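Long-range contacts in urocanate hydratase (Paenibacillus sp. Soil724D2, PDB 7NED), which catalyses the hydration of urocanate and probably thiourocanate with NAD+ as cofactor, in bacterial ergothioneine breakdown: residues F330-R341 against P443-K451; S431-S439 against D515-Y523. All blocks are in the same frame, centred on the assembly; numbering follows the deposited sequence.

Contact 1: residues F330-R341 against P443-K451; sequences FDIDIFTEAFLR and PNIMTERMK. With NAD (nicotinamide-adenine-dinucleotide), chain C.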
loop_
_atom_site.group_PDB
_atom_site.type_symbol
_atom_site.label_atom_id
_atom_site.label_comp_id
_atom_site.label_asym_id
_atom_site.label_seq_id
_atom_site.Cartn_x
_atom_site.Cartn_y
_atom_site.Cartn_z
ATOM N N PHE A 330 -6.253 2.390 -27.200
ATOM C CA PHE A 330 -5.060 3.014 -26.640
ATOM C C PHE A 330 -4.166 3.647 -27.702
ATOM O O PHE A 330 -3.061 4.096 -27.380
ATOM C CB PHE A 330 -4.313 2.001 -25.780
ATOM C CG PHE A 330 -5.009 1.753 -24.511
ATOM C CD1 PHE A 330 -4.733 2.533 -23.395
ATOM C CD2 PHE A 330 -6.001 0.792 -24.440
ATOM C CE1 PHE A 330 -5.416 2.327 -22.212
ATOM C CE2 PHE A 330 -6.698 0.570 -23.244
ATOM C CZ PHE A 330 -6.392 1.346 -22.126
ATOM N N ASP A 331 -4.660 3.752 -28.941
ATOM C CA ASP A 331 -4.068 4.686 -29.897
ATOM C C ASP A 331 -4.236 6.131 -29.435
ATOM O O ASP A 331 -3.455 7.005 -29.820
ATOM C CB ASP A 331 -4.707 4.500 -31.281
ATOM C CG ASP A 331 -4.271 3.208 -31.988
ATOM O OD1 ASP A 331 -3.389 2.475 -31.489
ATOM O OD2 ASP A 331 -4.869 2.912 -33.041
ATOM N N ILE A 332 -5.260 6.400 -28.639
ATOM C CA ILE A 332 -5.509 7.737 -28.119
ATOM C C ILE A 332 -4.527 8.018 -26.993
ATOM O O ILE A 332 -4.333 7.179 -26.109
ATOM C CB ILE A 332 -6.962 7.849 -27.636
ATOM C CG1 ILE A 332 -7.902 7.895 -28.841
ATOM C CG2 ILE A 332 -7.162 9.136 -26.878
ATOM C CD1 ILE A 332 -9.348 7.752 -28.454
ATOM N N ASP A 333 -3.916 9.204 -27.022
ATOM C CA ASP A 333 -2.936 9.614 -26.030
ATOM C C ASP A 333 -3.570 9.762 -24.665
ATOM O O ASP A 333 -4.771 9.969 -24.540
ATOM C CB ASP A 333 -2.298 10.951 -26.392
ATOM C CG ASP A 333 -1.228 10.819 -27.443
ATOM O OD1 ASP A 333 -1.367 11.410 -28.552
ATOM O OD2 ASP A 333 -0.264 10.095 -27.148
ATOM N N ILE A 334 -2.731 9.666 -23.632
ATOM C CA ILE A 334 -3.120 10.006 -22.268
ATOM C C ILE A 334 -2.456 11.329 -21.913
ATOM O O ILE A 334 -1.317 11.592 -22.312
ATOM C CB ILE A 334 -2.712 8.890 -21.268
ATOM C CG1 ILE A 334 -3.133 9.240 -19.829
ATOM C CG2 ILE A 334 -1.202 8.616 -21.325
ATOM C CD1 ILE A 334 -4.677 9.299 -19.595
ATOM N N PHE A 335 -3.158 12.160 -21.148
ATOM C CA PHE A 335 -2.644 13.513 -20.941
ATOM C C PHE A 335 -1.340 13.544 -20.158
ATOM O O PHE A 335 -0.602 14.540 -20.227
ATOM C CB PHE A 335 -3.688 14.350 -20.224
ATOM C CG PHE A 335 -3.794 14.068 -18.753
ATOM C CD1 PHE A 335 -4.619 13.060 -18.282
ATOM C CD2 PHE A 335 -3.121 14.857 -17.838
ATOM C CE1 PHE A 335 -4.726 12.810 -16.926
ATOM C CE2 PHE A 335 -3.265 14.621 -16.476
ATOM C CZ PHE A 335 -4.052 13.602 -16.029
ATOM N N THR A 336 -1.073 12.515 -19.363
ATOM C CA THR A 336 0.131 12.500 -18.556
ATOM C C THR A 336 1.349 12.310 -19.454
ATOM O O THR A 336 2.159 13.229 -19.640
ATOM C CB THR A 336 0.027 11.379 -17.511
ATOM O OG1 THR A 336 -0.294 10.156 -18.189
ATOM C CG2 THR A 336 -1.091 11.700 -16.497
ATOM N N GLU A 337 1.465 11.134 -20.052
ATOM C CA GLU A 337 2.630 10.860 -20.889
ATOM C C GLU A 337 2.756 11.902 -22.002
ATOM O O GLU A 337 3.866 12.302 -22.370
ATOM C CB GLU A 337 2.519 9.450 -21.491
ATOM C CG GLU A 337 3.738 9.042 -22.304
ATOM C CD GLU A 337 3.702 9.490 -23.770
ATOM O OE1 GLU A 337 2.657 9.983 -24.273
ATOM O OE2 GLU A 337 4.769 9.376 -24.414
ATOM N N ALA A 338 1.635 12.321 -22.577
ATOM C CA ALA A 338 1.726 13.171 -23.776
ATOM C C ALA A 338 1.995 14.641 -23.467
ATOM O O ALA A 338 2.671 15.320 -24.263
ATOM C CB ALA A 338 0.453 13.064 -24.605
ATOM N N PHE A 339 1.488 15.157 -22.358
ATOM C CA PHE A 339 1.573 16.604 -22.133
ATOM C C PHE A 339 2.221 17.023 -20.822
ATOM O O PHE A 339 3.018 17.972 -20.817
ATOM C CB PHE A 339 0.172 17.197 -22.229
ATOM C CG PHE A 339 -0.542 16.808 -23.493
ATOM C CD1 PHE A 339 0.056 17.018 -24.734
ATOM C CD2 PHE A 339 -1.751 16.165 -23.443
ATOM C CE1 PHE A 339 -0.570 16.626 -25.912
ATOM C CE2 PHE A 339 -2.422 15.776 -24.622
ATOM C CZ PHE A 339 -1.827 16.011 -25.855
ATOM N N LEU A 340 1.907 16.360 -19.699
ATOM C CA LEU A 340 2.326 16.930 -18.423
ATOM C C LEU A 340 3.544 16.246 -17.802
ATOM O O LEU A 340 4.109 16.777 -16.845
ATOM C CB LEU A 340 1.165 16.902 -17.411
ATOM C CG LEU A 340 -0.085 17.716 -17.793
ATOM C CD1 LEU A 340 -1.056 17.681 -16.624
ATOM C CD2 LEU A 340 0.276 19.116 -18.196
ATOM N N ARG A 341 3.999 15.118 -18.333
ATOM C CA ARG A 341 5.078 14.409 -17.658
ATOM C C ARG A 341 6.356 15.240 -17.509
ATOM O O ARG A 341 7.052 15.054 -16.500
ATOM C CB ARG A 341 5.363 13.086 -18.377
ATOM C CG ARG A 341 6.371 12.170 -17.571
ATOM C CD ARG A 341 6.346 10.744 -18.102
ATOM N NE ARG A 341 5.107 10.056 -17.745
ATOM C CZ ARG A 341 4.638 8.979 -18.359
ATOM N NH1 ARG A 341 5.326 8.438 -19.367
ATOM N NH2 ARG A 341 3.527 8.392 -17.902
ATOM N N PRO A 443 -1.059 2.717 -14.441
ATOM C CA PRO A 443 -0.553 2.344 -15.753
ATOM C C PRO A 443 -1.340 2.931 -16.922
ATOM O O PRO A 443 -0.810 2.958 -17.974
ATOM C CB PRO A 443 -0.594 0.816 -15.734
ATOM C CG PRO A 443 -0.648 0.450 -14.326
ATOM C CD PRO A 443 -1.432 1.528 -13.680
ATOM N N ASN A 444 -2.559 3.372 -16.722
ATOM C CA ASN A 444 -3.258 4.010 -17.839
ATOM C C ASN A 444 -3.585 5.462 -17.538
ATOM O O ASN A 444 -4.388 6.076 -18.255
ATOM C CB ASN A 444 -4.524 3.229 -18.212
ATOM C CG ASN A 444 -4.215 1.822 -18.658
ATOM O OD1 ASN A 444 -3.151 1.561 -19.209
ATOM N ND2 ASN A 444 -5.126 0.908 -18.409
ATOM N N ILE A 445 -2.967 6.040 -16.510
ATOM C CA ILE A 445 -3.062 7.476 -16.305
ATOM C C ILE A 445 -1.660 7.948 -15.954
ATOM O O ILE A 445 -0.794 8.058 -16.830
ATOM C CB ILE A 445 -4.116 7.851 -15.229
ATOM C CG1 ILE A 445 -5.496 7.361 -15.638
ATOM C CG2 ILE A 445 -4.190 9.370 -15.010
ATOM C CD1 ILE A 445 -6.620 7.807 -14.715
ATOM N N MET A 446 -1.394 8.149 -14.668
ATOM C CA MET A 446 -0.149 8.803 -14.266
ATOM C C MET A 446 1.082 8.139 -14.855
ATOM O O MET A 446 1.997 8.824 -15.338
ATOM C CB MET A 446 -0.018 8.825 -12.737
ATOM C CG MET A 446 1.239 9.547 -12.301
ATOM S SD MET A 446 0.984 11.350 -12.418
ATOM C CE MET A 446 2.437 12.013 -11.616
ATOM N N THR A 447 1.168 6.797 -14.767
ATOM C CA THR A 447 2.407 6.097 -15.092
ATOM C C THR A 447 2.286 5.219 -16.353
ATOM O O THR A 447 2.921 4.155 -16.469
ATOM C CB THR A 447 2.870 5.294 -13.870
ATOM O OG1 THR A 447 1.827 4.419 -13.421
ATOM C CG2 THR A 447 3.207 6.261 -12.725
ATOM N N GLU A 448 1.507 5.669 -17.327
ATOM C CA GLU A 448 1.411 4.961 -18.588
ATOM C C GLU A 448 2.690 5.171 -19.396
ATOM O O GLU A 448 3.129 6.307 -19.599
ATOM C CB GLU A 448 0.203 5.465 -19.372
ATOM C CG GLU A 448 0.013 4.712 -20.667
ATOM C CD GLU A 448 -1.318 5.031 -21.304
ATOM O OE1 GLU A 448 -2.336 5.151 -20.570
ATOM O OE2 GLU A 448 -1.353 5.183 -22.539
ATOM N N ARG A 449 3.303 4.073 -19.833
ATOM C CA ARG A 449 4.470 4.111 -20.719
ATOM C C ARG A 449 5.619 4.900 -20.085
ATOM O O ARG A 449 6.171 5.849 -20.660
ATOM C CB ARG A 449 4.081 4.650 -22.098
ATOM C CG ARG A 449 3.139 3.664 -22.810
ATOM C CD ARG A 449 2.745 4.036 -24.227
ATOM N NE ARG A 449 3.836 4.729 -24.862
ATOM C CZ ARG A 449 3.702 5.867 -25.518
ATOM N NH1 ARG A 449 2.509 6.434 -25.616
ATOM N NH2 ARG A 449 4.765 6.427 -26.071
ATOM N N MET A 450 5.987 4.494 -18.874
ATOM C CA MET A 450 7.165 5.076 -18.267
ATOM C C MET A 450 8.384 4.663 -19.078
ATOM O O MET A 450 8.431 3.558 -19.632
ATOM C CB MET A 450 7.346 4.591 -16.812
ATOM C CG MET A 450 6.189 4.991 -15.948
ATOM S SD MET A 450 6.209 6.769 -15.622
ATOM C CE MET A 450 7.558 6.869 -14.454
ATOM N N LYS A 451 9.398 5.531 -19.071
ATOM C CA LYS A 451 10.615 5.297 -19.850
ATOM C C LYS A 451 11.240 3.935 -19.532
ATOM O O LYS A 451 11.728 3.227 -20.431
ATOM C CB LYS A 451 11.627 6.421 -19.583
ATOM C CG LYS A 451 12.769 6.484 -20.583
ATOM C CD LYS A 451 13.877 7.410 -20.086
ATOM C CE LYS A 451 14.872 7.828 -21.175
ATOM N NZ LYS A 451 14.572 9.202 -21.765
HETATM P PA NAD C . -18.695 13.722 -11.707
HETATM O O1A NAD C . -19.355 12.345 -11.702
HETATM O O2A NAD C . -18.946 14.806 -10.739
HETATM O O5B NAD C . -19.313 14.393 -13.136
HETATM C C5B NAD C . -19.359 13.527 -14.197
HETATM C C4B NAD C . -20.255 14.296 -15.274
HETATM O O4B NAD C . -20.457 13.550 -16.442
HETATM C C3B NAD C . -21.635 14.445 -14.554
HETATM O O3B NAD C . -22.057 15.743 -14.621
HETATM C C2B NAD C . -22.556 13.511 -15.399
HETATM O O2B NAD C . -23.826 14.021 -15.580
HETATM C C1B NAD C . -21.862 13.643 -16.751
HETATM N N9A NAD C . -22.089 12.522 -17.664
HETATM C C8A NAD C . -22.177 11.161 -17.393
HETATM N N7A NAD C . -22.391 10.434 -18.461
HETATM C C5A NAD C . -22.421 11.349 -19.505
HETATM C C6A NAD C . -22.623 11.208 -20.896
HETATM N N6A NAD C . -22.809 9.995 -21.463
HETATM N N1A NAD C . -22.605 12.309 -21.699
HETATM C C2A NAD C . -22.444 13.500 -21.069
HETATM N N3A NAD C . -22.244 13.785 -19.772
HETATM C C4A NAD C . -22.244 12.671 -19.010
HETATM O O3 NAD C . -17.228 13.289 -12.047
HETATM P PN NAD C . -16.034 14.336 -11.900
HETATM O O1N NAD C . -15.464 14.668 -10.552
HETATM O O2N NAD C . -16.249 15.415 -12.941
HETATM O O5D NAD C . -14.692 13.503 -12.587
HETATM C C5D NAD C . -14.927 13.055 -13.934
HETATM C C4D NAD C . -13.762 12.209 -14.369
HETATM O O4D NAD C . -12.531 12.850 -14.090
HETATM C C3D NAD C . -13.820 10.958 -13.347
HETATM O O3D NAD C . -13.566 9.731 -14.023
HETATM C C2D NAD C . -12.645 11.242 -12.341
HETATM O O2D NAD C . -11.964 10.142 -11.894
HETATM C C1D NAD C . -11.770 11.827 -13.494
HETATM N N1N NAD C . -10.447 12.365 -13.145
HETATM C C2N NAD C . -9.578 11.349 -12.797
HETATM C C3N NAD C . -8.252 11.617 -12.497
HETATM C C7N NAD C . -7.390 10.423 -12.062
HETATM O O7N NAD C . -6.168 10.373 -12.190
HETATM N N7N NAD C . -8.037 9.378 -11.423
HETATM C C4N NAD C . -7.842 12.954 -12.589
HETATM C C5N NAD C . -8.751 13.943 -12.962
HETATM C C6N NAD C . -10.088 13.632 -13.267
HETATM O O HOH W 1 3.764 10.954 -15.344
#
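R341 reaches from helix 335-344 into the loop 443-451. Its NH2 gives two fairly straight hydrogen bonds, to M446 O (3.0 Å) and to E448 O (2.7 Å). Both carbonyls lie at the guanidinium edge. NH1 bonds weakly to E448 O, R449 O and Y528. A water links R341 NE to M446 O. With CG anti to the backbone N (chi1 -171°) and a bend at chi3, the guanidinium folds back over E337 CA, and M450 SD covers the opposite face, 3.9 Å from R341 CZ. The buried charge thus meets backbone oxygens of an irregular loop. T336 OG1 donates to I445 O at 2.5 Å, from above the carbonyl plane. I334 CG2 packs on the carboxylate of E448, 3.6 Å from CD, which has its salt bridge with R318. The outer side is looser. There R449 is exposed, and E337 OE2 stands 3.4 Å from R449 NH2, well out of the guanidinium plane, so only charge acts. Inward, I445 CG2 meets F335 CE1 at 4.0 Å and lies 3.6 Å from NAD O7N. This joins the edge strand and following helix of the Rossmann-like parallel sheet to a C-terminal-domain loop, beside the nicotinamide end of the NAD pocket.

Contact 2: residues S431-S439 against D515-Y523; sequences SRDHLDAAS and DTGLGVLRY. With URO ((2E)-3-(1H-imidazol-4-yl)acrylic acid), chain B.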
loop_
_atom_site.group_PDB
_atom_site.type_symbol
_atom_site.label_atom_id
_atom_site.label_comp_id
_atom_site.label_asym_id
_atom_site.label_seq_id
_atom_site.Cartn_x
_atom_site.Cartn_y
_atom_site.Cartn_z
ATOM N N SER A 431 -2.245 21.390 0.567
ATOM C CA SER A 431 -2.343 19.985 0.177
ATOM C C SER A 431 -2.069 19.911 -1.320
ATOM O O SER A 431 -1.375 20.770 -1.880
ATOM C CB SER A 431 -3.701 19.397 0.593
ATOM O OG SER A 431 -3.781 17.991 0.295
ATOM N N ARG A 432 -2.572 18.864 -1.957
ATOM C CA ARG A 432 -2.369 18.731 -3.380
ATOM C C ARG A 432 -3.271 17.607 -3.849
ATOM O O ARG A 432 -3.786 16.818 -3.053
ATOM C CB ARG A 432 -0.904 18.440 -3.722
ATOM C CG ARG A 432 -0.338 17.208 -2.899
ATOM C CD ARG A 432 0.897 16.526 -3.558
ATOM N NE ARG A 432 1.464 15.505 -2.660
ATOM C CZ ARG A 432 0.952 14.281 -2.488
ATOM N NH1 ARG A 432 -0.138 13.927 -3.154
ATOM N NH2 ARG A 432 1.538 13.405 -1.647
ATOM N N ASP A 433 -3.471 17.554 -5.152
ATOM C CA ASP A 433 -4.055 16.348 -5.714
ATOM C C ASP A 433 -3.076 15.195 -5.530
ATOM O O ASP A 433 -1.890 15.407 -5.258
ATOM C CB ASP A 433 -4.373 16.547 -7.202
ATOM C CG ASP A 433 -5.315 15.464 -7.745
ATOM O OD1 ASP A 433 -5.841 14.635 -6.953
ATOM O OD2 ASP A 433 -5.541 15.451 -8.964
ATOM N N HIS A 434 -3.560 13.964 -5.727
ATOM C CA HIS A 434 -2.618 12.832 -5.700
ATOM C C HIS A 434 -1.923 12.650 -7.030
ATOM O O HIS A 434 -0.970 11.863 -7.112
ATOM C CB HIS A 434 -3.321 11.527 -5.339
ATOM C CG HIS A 434 -3.952 11.541 -3.983
ATOM N ND1 HIS A 434 -4.358 10.384 -3.355
ATOM C CD2 HIS A 434 -4.260 12.559 -3.140
ATOM C CE1 HIS A 434 -4.864 10.682 -2.168
ATOM N NE2 HIS A 434 -4.820 11.995 -2.013
ATOM N N LEU A 435 -2.379 13.370 -8.065
ATOM C CA LEU A 435 -1.743 13.348 -9.385
ATOM C C LEU A 435 -0.461 14.161 -9.259
ATOM O O LEU A 435 -0.406 15.350 -9.580
ATOM C CB LEU A 435 -2.687 13.921 -10.450
ATOM C CG LEU A 435 -2.243 13.723 -11.907
ATOM C CD1 LEU A 435 -2.577 12.307 -12.416
ATOM C CD2 LEU A 435 -2.856 14.854 -12.781
ATOM N N ASP A 436 0.568 13.568 -8.681
ATOM C CA ASP A 436 1.812 14.262 -8.361
ATOM C C ASP A 436 2.936 13.219 -8.412
ATOM O O ASP A 436 2.697 12.060 -8.207
ATOM C CB ASP A 436 1.682 14.917 -6.983
ATOM C CG ASP A 436 2.744 16.013 -6.681
ATOM O OD1 ASP A 436 3.045 16.800 -7.511
ATOM O OD2 ASP A 436 3.217 16.089 -5.576
ATOM N N ALA A 437 4.126 13.692 -8.677
ATOM C CA ALA A 437 5.269 12.868 -8.872
ATOM C C ALA A 437 5.451 11.568 -8.065
ATOM O O ALA A 437 5.338 10.580 -8.656
ATOM C CB ALA A 437 6.526 13.662 -8.948
ATOM N N ALA A 438 5.663 11.538 -6.784
ATOM C CA ALA A 438 5.843 10.137 -6.205
ATOM C C ALA A 438 4.562 9.564 -5.614
ATOM O O ALA A 438 4.580 8.623 -4.928
ATOM C CB ALA A 438 7.007 10.035 -5.301
ATOM N N SER A 439 3.452 10.137 -5.985
ATOM C CA SER A 439 2.232 9.816 -5.281
ATOM C C SER A 439 1.078 9.160 -5.971
ATOM O O SER A 439 -0.006 9.041 -5.466
ATOM C CB SER A 439 1.819 11.044 -4.501
ATOM O OG SER A 439 1.454 12.005 -5.374
ATOM N N ASP A 515 8.203 15.586 0.062
ATOM C CA ASP A 515 7.092 15.249 -0.817
ATOM C C ASP A 515 7.478 15.498 -2.266
ATOM O O ASP A 515 7.281 14.630 -3.123
ATOM C CB ASP A 515 5.858 16.048 -0.417
ATOM C CG ASP A 515 4.587 15.540 -1.086
ATOM O OD1 ASP A 515 4.326 14.316 -1.076
ATOM O OD2 ASP A 515 3.823 16.384 -1.621
ATOM N N THR A 516 8.108 16.646 -2.555
ATOM C CA THR A 516 8.592 16.851 -3.913
ATOM C C THR A 516 9.899 16.113 -4.161
ATOM O O THR A 516 10.119 15.632 -5.274
ATOM C CB THR A 516 8.765 18.351 -4.216
ATOM O OG1 THR A 516 9.544 18.981 -3.199
ATOM C CG2 THR A 516 7.387 19.000 -4.242
ATOM N N GLY A 517 10.763 16.009 -3.152
ATOM C CA GLY A 517 12.062 15.399 -3.375
ATOM C C GLY A 517 11.946 13.957 -3.828
ATOM O O GLY A 517 12.645 13.520 -4.741
ATOM N N LEU A 518 11.058 13.196 -3.200
ATOM C CA LEU A 518 10.892 11.814 -3.640
ATOM C C LEU A 518 10.281 11.771 -5.024
ATOM O O LEU A 518 10.593 10.866 -5.819
ATOM C CB LEU A 518 10.013 11.044 -2.640
ATOM C CG LEU A 518 9.784 9.552 -2.955
ATOM C CD1 LEU A 518 11.090 8.768 -2.890
ATOM C CD2 LEU A 518 8.711 8.975 -2.002
ATOM N N GLY A 519 9.384 12.730 -5.309
ATOM C CA GLY A 519 8.829 12.858 -6.646
ATOM C C GLY A 519 9.890 12.996 -7.722
ATOM O O GLY A 519 9.852 12.295 -8.741
ATOM N N VAL A 520 10.856 13.901 -7.513
ATOM C CA VAL A 520 11.947 14.026 -8.488
ATOM C C VAL A 520 12.702 12.711 -8.610
ATOM O O VAL A 520 13.021 12.261 -9.711
ATOM C CB VAL A 520 12.912 15.158 -8.111
ATOM C CG1 VAL A 520 14.045 15.208 -9.157
ATOM C CG2 VAL A 520 12.146 16.478 -8.057
ATOM N N LEU A 521 13.022 12.090 -7.481
ATOM C CA LEU A 521 13.826 10.874 -7.574
ATOM C C LEU A 521 13.065 9.750 -8.246
ATOM O O LEU A 521 13.684 8.899 -8.896
ATOM C CB LEU A 521 14.319 10.412 -6.201
ATOM C CG LEU A 521 15.315 11.302 -5.474
ATOM C CD1 LEU A 521 16.005 10.547 -4.361
ATOM C CD2 LEU A 521 16.370 11.784 -6.491
ATOM N N ARG A 522 11.730 9.711 -8.111
ATOM C CA ARG A 522 10.980 8.648 -8.781
ATOM C C ARG A 522 11.148 8.733 -10.296
ATOM O O ARG A 522 11.299 7.706 -10.968
ATOM C CB ARG A 522 9.494 8.722 -8.395
ATOM C CG ARG A 522 8.684 7.549 -8.854
ATOM C CD ARG A 522 8.032 7.799 -10.235
ATOM N NE ARG A 522 7.390 6.574 -10.659
ATOM C CZ ARG A 522 8.028 5.578 -11.260
ATOM N NH1 ARG A 522 9.332 5.681 -11.524
ATOM N NH2 ARG A 522 7.365 4.471 -11.594
ATOM N N TYR A 523 11.079 9.946 -10.857
ATOM C CA TYR A 523 11.286 10.121 -12.288
ATOM C C TYR A 523 12.767 10.034 -12.640
ATOM O O TYR A 523 13.113 9.517 -13.704
ATOM C CB TYR A 523 10.646 11.451 -12.773
ATOM C CG TYR A 523 9.163 11.230 -12.846
ATOM C CD1 TYR A 523 8.590 10.729 -14.001
ATOM C CD2 TYR A 523 8.363 11.342 -11.699
ATOM C CE1 TYR A 523 7.238 10.403 -14.053
ATOM C CE2 TYR A 523 7.004 11.014 -11.742
ATOM C CZ TYR A 523 6.457 10.537 -12.917
ATOM O OH TYR A 523 5.116 10.219 -13.003
HETATM O OAA URO B . -8.185 17.986 -7.542
HETATM C CAI URO B . -8.860 17.113 -6.850
HETATM O OAB URO B . -9.306 17.339 -5.796
HETATM C CAC URO B . -9.049 15.756 -7.388
HETATM C CAD URO B . -8.546 15.442 -8.552
HETATM C CAJ URO B . -8.830 14.102 -8.910
HETATM C CAF URO B . -8.731 13.523 -10.140
HETATM N NAH URO B . -9.267 12.263 -10.130
HETATM C CAE URO B . -9.679 12.084 -8.896
HETATM N NAG URO B . -9.441 13.165 -8.121
HETATM O O HOH W 2 4.249 13.761 -4.348
#
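The loop after R432 meets one side of helix 502-525 and comes closest, backbone to backbone, at A438 and G519, with CA atoms 4.1 Å apart. A type I turn from D436 to S439 presents A437 and A438 to the helix. G519 has no side chain, which lets A437 CB come to 3.4 Å from G519 CA. A438 CB lies beside L518, 3.7 Å from CG. Y523 turns its ring edge to the turn, with CE2 3.5 Å from A437 O.

R432 carries the polar half. Its CG lies between the backbone N and the carbonyl carbon (chi1 52°), and the chain then runs extended to NE. The guanidinium meets the D515 carboxylate side-on, with the planes only 16° apart. R432 NE binds D515 OD2 at 2.7 Å, and R432 NH2 binds D515 OD1 at 3.0 Å, both on syn lone pairs. NH1 turns back to D433 O. D436 OD2 also lies near R432 NE, well out of the guanidinium plane, so by charge alone. It is 4.0 Å from D515 OD2. R432 probably offsets this repulsion, as does R408, which pairs with D436 OD1. A methionine in place of R432 would probably leave the carboxylates of D515 and D436 near each other without their shared positive charge, and D433 O without this donor. D433 lies against urocanate, with OD2 3.0 Å from CAD. The buried salt-bridge network thus joins a helix of the C-terminal domain to the strand and loop that carry D433 of the urocanate pocket.

Overall arrangement
From the N terminus, the chain first reaches 330-341, at the edge of the Rossmann-like parallel sheet. It then enters the C-terminal domain and passes 431-439, part of strand 428-441 in the mixed sheet. Soon after comes 443-451, where contact 1 closes a loop of 101 residues. The chain then runs on to helix 502-525, where contact 2 closes a loop of 75. The segments alternate, so the two loops cross. Their centres are 16 Å apart, and they touch through M446 and M450, which pack on D436, R522 and Y523. Contact 1 borders NAD and contact 2 borders urocanate. Both also touch the second subunit.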